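Local coordinates for Alr3790 protein (Anabaena sp., PDB 3HIX) that is of unknown function but contains a rhodanese-like domain, a fold that in many relatives is linked to sulfur transfer, at residues 34-39 against 47-52. Numbering follows the deposited sequence.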
HETATM    1  N   MSE A  34      -0.110  -5.312  -2.570  1.00 17.39           N
HETATM    2  CA  MSE A  34      -0.234  -6.170  -1.398  1.00 19.01           C
HETATM    3  C   MSE A  34      -0.918  -5.432  -0.256  1.00 18.67           C
HETATM    4  O   MSE A  34      -0.675  -4.239  -0.043  1.00 16.93           O
HETATM    5  CB  MSE A  34       1.142  -6.617  -0.920  1.00 22.68           C
HETATM    6  CG  MSE A  34       2.019  -7.219  -1.990  1.00 28.28           C
HETATM    7 SE   MSE A  34       3.723  -7.686  -1.206  1.00 48.34          SE
HETATM    8  CE  MSE A  34       3.131  -9.170  -0.125  1.00 45.27           C
ATOM      9  N   ALA A  35      -1.764  -6.146   0.477  1.00 17.56           N
ATOM     10  CA  ALA A  35      -2.466  -5.573   1.617  1.00 16.89           C
ATOM     11  C   ALA A  35      -1.538  -5.527   2.831  1.00 21.16           C
ATOM     12  O   ALA A  35      -1.143  -6.559   3.364  1.00 22.42           O
ATOM     13  CB  ALA A  35      -3.690  -6.399   1.949  1.00 15.52           C
HETATM   14  N   MSE A  36      -1.194  -4.327   3.268  1.00 17.57           N
HETATM   15  CA  MSE A  36      -0.335  -4.187   4.433  1.00 18.93           C
HETATM   16  C   MSE A  36      -0.755  -2.970   5.231  1.00 19.50           C
HETATM   17  O   MSE A  36      -0.112  -1.934   5.188  1.00 20.91           O
HETATM   18  CB  MSE A  36       1.134  -4.087   4.011  1.00 15.45           C
HETATM   19  CG  MSE A  36       1.781  -5.467   3.723  1.00 24.00           C
HETATM   20 SE   MSE A  36       3.725  -5.369   3.609  1.00 53.47          SE
HETATM   21  CE  MSE A  36       4.082  -7.101   2.844  1.00 32.86           C
ATOM     22  N   PRO A  37      -1.871  -3.083   5.960  1.00 22.44           N
ATOM     23  CA  PRO A  37      -2.404  -1.998   6.784  1.00 25.58           C
ATOM     24  C   PRO A  37      -1.337  -1.427   7.728  1.00 24.83           C
ATOM     25  O   PRO A  37      -0.493  -2.162   8.241  1.00 24.12           O
ATOM     26  CB  PRO A  37      -3.549  -2.675   7.533  1.00 27.97           C
ATOM     27  CG  PRO A  37      -4.024  -3.704   6.546  1.00 26.44           C
ATOM     28  CD  PRO A  37      -2.725  -4.279   6.052  1.00 25.95           C
ATOM     29  N   ILE A  38      -1.397  -0.116   7.946  1.00 23.17           N
ATOM     30  CA  ILE A  38      -0.451   0.601   8.801  1.00 25.14           C
ATOM     31  C   ILE A  38      -0.024  -0.128  10.072  1.00 24.59           C
ATOM     32  O   ILE A  38       1.167  -0.255  10.351  1.00 21.34           O
ATOM     33  CB  ILE A  38      -1.024   1.990   9.206  1.00 36.14           C
ATOM     34  CG1 ILE A  38      -0.739   3.020   8.108  1.00 38.02           C
ATOM     35  CG2 ILE A  38      -0.416   2.451  10.524  1.00 43.86           C
ATOM     36  CD1 ILE A  38       0.720   3.456   8.030  1.00 26.85           C
ATOM     37  N   GLU A  39      -0.995  -0.598  10.845  1.00 27.45           N
ATOM     38  CA  GLU A  39      -0.700  -1.279  12.097  1.00 35.09           C
ATOM     39  C   GLU A  39       0.221  -2.498  11.992  1.00 31.29           C
ATOM     40  O   GLU A  39       0.946  -2.793  12.936  1.00 26.94           O
ATOM     41  CB  GLU A  39      -2.000  -1.685  12.796  1.00 46.97           C
ATOM     42  CG  GLU A  39      -2.887  -0.522  13.231  1.00 63.04           C
ATOM     43  CD  GLU A  39      -3.499   0.235  12.061  1.00 74.62           C
ATOM     44  OE1 GLU A  39      -3.664  -0.372  10.978  1.00 75.61           O
ATOM     45  OE2 GLU A  39      -3.832   1.429  12.231  1.00 77.53           O
ATOM     46  N   SER A  47       9.167  -9.219   7.149  1.00 24.70           N
ATOM     47  CA  SER A  47       9.199 -10.668   6.983  1.00 32.47           C
ATOM     48  C   SER A  47       8.897 -11.132   5.563  1.00 34.89           C
ATOM     49  O   SER A  47       9.141 -12.290   5.226  1.00 38.66           O
ATOM     50  CB  SER A  47       8.206 -11.329   7.941  1.00 35.02           C
ATOM     51  OG  SER A  47       6.871 -11.138   7.508  1.00 39.44           O
ATOM     52  N   SER A  48       8.380 -10.233   4.729  1.00 30.18           N
ATOM     53  CA  SER A  48       8.020 -10.602   3.363  1.00 34.41           C
ATOM     54  C   SER A  48       8.862  -9.973   2.263  1.00 33.41           C
ATOM     55  O   SER A  48       8.941 -10.509   1.159  1.00 31.18           O
ATOM     56  CB  SER A  48       6.557 -10.239   3.097  1.00 40.25           C
ATOM     57  OG  SER A  48       5.707 -10.737   4.111  1.00 51.21           O
ATOM     58  N   LEU A  49       9.488  -8.839   2.553  1.00 26.27           N
ATOM     59  CA  LEU A  49      10.259  -8.140   1.530  1.00 21.36           C
ATOM     60  C   LEU A  49      11.692  -7.823   1.926  1.00 24.81           C
ATOM     61  O   LEU A  49      11.970  -7.529   3.088  1.00 30.99           O
ATOM     62  CB  LEU A  49       9.552  -6.827   1.180  1.00 20.34           C
ATOM     63  CG  LEU A  49       8.048  -6.887   0.907  1.00 22.25           C
ATOM     64  CD1 LEU A  49       7.465  -5.479   0.876  1.00 22.94           C
ATOM     65  CD2 LEU A  49       7.802  -7.603  -0.413  1.00 25.80           C
ATOM     66  N   GLU A  50      12.599  -7.883   0.955  1.00 32.01           N
ATOM     67  CA  GLU A  50      13.997  -7.550   1.210  1.00 34.07           C
ATOM     68  C   GLU A  50      14.105  -6.031   1.215  1.00 29.68           C
ATOM     69  O   GLU A  50      13.408  -5.345   0.467  1.00 20.81           O
ATOM     70  CB  GLU A  50      14.921  -8.134   0.141  1.00 42.07           C
ATOM     71  CG  GLU A  50      14.354  -8.157  -1.260  1.00 50.96           C
ATOM     72  CD  GLU A  50      13.518  -9.394  -1.506  1.00 64.62           C
ATOM     73  OE1 GLU A  50      14.062 -10.512  -1.368  1.00 70.12           O
ATOM     74  OE2 GLU A  50      12.322  -9.252  -1.833  1.00 67.43           O
ATOM     75  N   LYS A  51      14.993  -5.514   2.054  1.00 26.74           N
ATOM     76  CA  LYS A  51      15.161  -4.076   2.196  1.00 26.77           C
ATOM     77  C   LYS A  51      15.728  -3.338   0.986  1.00 30.81           C
ATOM     78  O   LYS A  51      15.693  -2.107   0.938  1.00 27.20           O
ATOM     79  CB  LYS A  51      16.000  -3.803   3.443  1.00 26.87           C
ATOM     80  CG  LYS A  51      15.329  -4.308   4.717  1.00 29.78           C
ATOM     81  CD  LYS A  51      16.286  -4.315   5.893  1.00 38.49           C
ATOM     82  CE  LYS A  51      15.672  -4.993   7.100  1.00 39.05           C
ATOM     83  NZ  LYS A  51      14.483  -4.260   7.581  1.00 41.63           N
ATOM     84  N   SER A  52      16.243  -4.078   0.010  1.00 22.91           N
ATOM     85  CA  SER A  52      16.795  -3.457  -1.189  1.00 22.55           C
ATOM     86  C   SER A  52      15.735  -3.312  -2.279  1.00 24.04           C
ATOM     87  O   SER A  52      15.969  -2.668  -3.303  1.00 32.29           O
ATOM     88  CB  SER A  52      17.956  -4.295  -1.721  1.00 32.02           C
ATOM     89  OG  SER A  52      17.539  -5.632  -1.937  1.00 36.26           O
TER
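Met34 and Met36, both present as selenomethionine, reach from edge strand 34-35 and the residue after it to Ser48 and Leu49, where helix 41-48 ends. The contact belongs to a beta-alpha-beta crossover of the rhodanese-like domain: the chain leaves strand 34-35, runs through helix 41-48 and passes over strand 15-18 to enter the parallel sheet again at 55-58. No hydrogen bond joins the two segments; apolar side chains make the contact. Leu49, where the backbone turns out of the helix, divides its two methyls between the methionines. CD2 lies 4.2 Å from SE of Met34, and CD1 lies the same 4.2 Å from CE of Met36. Met34 and Leu49 run past one another in opposite directions, and selenium is the nearest atom of Met34 to the leucine. A bend at the last torsion (chi3 70°) turns CE of Met34 aside, to 3.7 Å from CE of Met36. Met36 stays extended beyond CG (chi3 -167°), its methyl leading toward the helix end. Leu17 of the inner strand 15-18 touches Met34, Met36 and Leu49, while Leu41 and Ala45 add helix contacts to Met36. At the more exposed side Ser48 meets Met36 by van der Waals contact alone; its OG is hydrogen-bonded to O of Arg44, one turn back in the helix. CB of Ser48 lies against the Met36 methyl, with CE to CB at 4.0 Å and OG slightly farther from CE, at 4.2 Å.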